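Local coordinates for protein terminase, large subunit (Bacillus phage spp1, PDB 2WBN) that drives viral DNA into empty capsids as an ATP-powered motor and, through the metal-dependent nuclease domain described here, cuts the genome to start and end packaging, at residues L64-W69 with N101-A106. Numbering follows the deposited sequence.
Sequences LAFVRW and NKYESA
R68 lays the outer half of its side chain across one face of the Y103 ring. CD sits over the ring centre, 3.6 Å from the centroid and 13° off the normal, a CH-pi contact. Beyond it the guanidinium runs on above the ring rim, with NH1 3.2 Å from Y103 CD1. The chain is extended from CG to NE, and a chi4 of 87° turns the guanidinium to within 13° of the ring plane. N101 CB lies over the centre of the opposite face, sandwiching the ring, whose hydroxyl is hydrogen-bonded to D82 on strand 77-86. Deeper in, F66 CE2 meets Y103 CD2 at 3.9 Å, while F97 and V98 of helix 91-100 pack on the phenylalanine. Its side chain is about 8 Å from that of the manganese ligand D56, near the catalytic site but outside it. Helix 91-100 ends in a Schellman motif at K102, and the loop after it leads to strand 108-110 of the RNase H-like sheet, where strand 64-72 pairs with 51-56 and 77-86. The outer side is looser: A106 CB stays 4.1 Å from R68 NH1, and a water accepts from R68 NH1 at 3.0 Å, donates to K102 O and hydrogen-bonds S105 OG.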
loop_
_atom_site.group_PDB
_atom_site.type_symbol
_atom_site.label_atom_id
_atom_site.label_comp_id
_atom_site.label_asym_id
_atom_site.label_seq_id
_atom_site.Cartn_x
_atom_site.Cartn_y
_atom_site.Cartn_z
ATOM N N LEU A 64 -6.527 3.490 9.172
ATOM C CA LEU A 64 -5.199 2.914 9.088
ATOM C C LEU A 64 -5.254 1.876 7.958
ATOM O O LEU A 64 -6.251 1.160 7.820
ATOM C CB LEU A 64 -4.814 2.270 10.423
ATOM C CG LEU A 64 -3.533 1.407 10.458
ATOM C CD1 LEU A 64 -2.930 1.520 11.880
ATOM C CD2 LEU A 64 -3.808 -0.059 10.105
ATOM N N ALA A 65 -4.220 1.828 7.132
ATOM C CA ALA A 65 -4.131 0.855 6.029
ATOM C C ALA A 65 -2.726 0.262 5.968
ATOM O O ALA A 65 -1.741 0.984 5.717
ATOM C CB ALA A 65 -4.497 1.511 4.716
ATOM N N PHE A 66 -2.642 -1.030 6.300
ATOM C CA PHE A 66 -1.428 -1.828 6.156
ATOM C C PHE A 66 -1.516 -2.647 4.865
ATOM O O PHE A 66 -2.534 -3.301 4.618
ATOM C CB PHE A 66 -1.276 -2.785 7.340
ATOM C CG PHE A 66 -0.183 -3.800 7.166
ATOM C CD1 PHE A 66 1.144 -3.460 7.408
ATOM C CD2 PHE A 66 -0.475 -5.086 6.747
ATOM C CE1 PHE A 66 2.154 -4.386 7.243
ATOM C CE2 PHE A 66 0.537 -6.023 6.570
ATOM C CZ PHE A 66 1.850 -5.672 6.813
ATOM N N VAL A 67 -0.462 -2.615 4.052
ATOM C CA VAL A 67 -0.417 -3.438 2.826
ATOM C C VAL A 67 0.878 -4.252 2.784
ATOM O O VAL A 67 1.926 -3.788 3.247
ATOM C CB VAL A 67 -0.583 -2.580 1.541
ATOM C CG1 VAL A 67 -1.897 -1.780 1.597
ATOM C CG2 VAL A 67 0.655 -1.636 1.294
ATOM N N ARG A 68 0.780 -5.469 2.235
ATOM C CA ARG A 68 1.914 -6.333 1.955
ATOM C C ARG A 68 1.821 -6.811 0.500
ATOM O O ARG A 68 0.793 -7.354 0.097
ATOM C CB ARG A 68 1.914 -7.520 2.904
ATOM C CG ARG A 68 3.003 -8.580 2.668
ATOM C CD ARG A 68 2.728 -9.801 3.564
ATOM N NE ARG A 68 3.721 -10.885 3.441
ATOM C CZ ARG A 68 4.860 -10.988 4.130
ATOM N NH1 ARG A 68 5.219 -10.064 5.006
ATOM N NH2 ARG A 68 5.672 -12.031 3.926
ATOM N N TRP A 69 2.895 -6.581 -0.252
ATOM C CA TRP A 69 2.998 -6.918 -1.676
ATOM C C TRP A 69 4.260 -7.727 -1.958
ATOM O O TRP A 69 5.228 -7.666 -1.198
ATOM C CB TRP A 69 3.148 -5.641 -2.480
ATOM C CG TRP A 69 2.027 -4.707 -2.451
ATOM C CD1 TRP A 69 1.769 -3.746 -1.502
ATOM C CD2 TRP A 69 1.033 -4.556 -3.457
ATOM N NE1 TRP A 69 0.637 -3.045 -1.844
ATOM C CE2 TRP A 69 0.174 -3.515 -3.048
ATOM C CE3 TRP A 69 0.754 -5.227 -4.647
ATOM C CZ2 TRP A 69 -0.934 -3.131 -3.798
ATOM C CZ3 TRP A 69 -0.342 -4.845 -5.388
ATOM C CH2 TRP A 69 -1.171 -3.816 -4.974
ATOM N N ASN A 101 0.620 -13.069 11.720
ATOM C CA ASN A 101 0.932 -13.565 10.384
ATOM C C ASN A 101 2.423 -13.720 10.085
ATOM O O ASN A 101 2.792 -14.025 8.965
ATOM C CB ASN A 101 0.292 -12.632 9.352
ATOM C CG ASN A 101 -1.208 -12.779 9.304
ATOM O OD1 ASN A 101 -1.717 -13.738 8.735
ATOM N ND2 ASN A 101 -1.920 -11.846 9.909
ATOM N N LYS A 102 3.270 -13.487 11.079
ATOM C CA LYS A 102 4.727 -13.525 10.907
ATOM C C LYS A 102 5.192 -12.584 9.781
ATOM O O LYS A 102 6.086 -12.918 8.996
ATOM C CB LYS A 102 5.203 -14.965 10.672
ATOM C CG LYS A 102 4.618 -15.967 11.655
ATOM C CD LYS A 102 5.174 -17.364 11.430
ATOM C CE LYS A 102 4.561 -18.355 12.406
ATOM N NZ LYS A 102 5.026 -19.762 12.166
ATOM N N TYR A 103 4.579 -11.404 9.725
ATOM C CA TYR A 103 4.990 -10.355 8.804
ATOM C C TYR A 103 6.014 -9.422 9.457
ATOM O O TYR A 103 6.409 -8.421 8.863
ATOM C CB TYR A 103 3.773 -9.529 8.363
ATOM C CG TYR A 103 2.713 -10.266 7.565
ATOM C CD1 TYR A 103 2.991 -11.461 6.895
ATOM C CD2 TYR A 103 1.420 -9.737 7.456
ATOM C CE1 TYR A 103 2.016 -12.113 6.152
ATOM C CE2 TYR A 103 0.454 -10.382 6.725
ATOM C CZ TYR A 103 0.751 -11.563 6.075
ATOM O OH TYR A 103 -0.236 -12.191 5.356
ATOM N N GLU A 104 6.471 -9.772 10.660
ATOM C CA GLU A 104 7.349 -8.898 11.459
ATOM C C GLU A 104 8.761 -8.886 10.878
ATOM O O GLU A 104 9.543 -7.963 11.131
ATOM C CB GLU A 104 7.450 -9.372 12.921
ATOM C CG GLU A 104 6.263 -10.191 13.447
ATOM C CD GLU A 104 6.703 -11.333 14.349
ATOM O OE1 GLU A 104 6.319 -12.501 14.086
ATOM O OE2 GLU A 104 7.439 -11.053 15.318
ATOM N N SER A 105 9.089 -9.932 10.123
ATOM C CA SER A 105 10.441 -10.133 9.629
ATOM C C SER A 105 10.719 -9.354 8.348
ATOM O O SER A 105 11.864 -9.252 7.934
ATOM C CB SER A 105 10.699 -11.625 9.406
ATOM O OG SER A 105 9.672 -12.194 8.612
ATOM N N ALA A 106 9.676 -8.828 7.709
ATOM C CA ALA A 106 9.850 -7.951 6.560
ATOM C C ALA A 106 9.619 -6.512 7.010
ATOM O O ALA A 106 8.788 -6.235 7.882
ATOM C CB ALA A 106 8.891 -8.327 5.435
HETATM O O HOH W 1 7.479 -11.326 6.578
#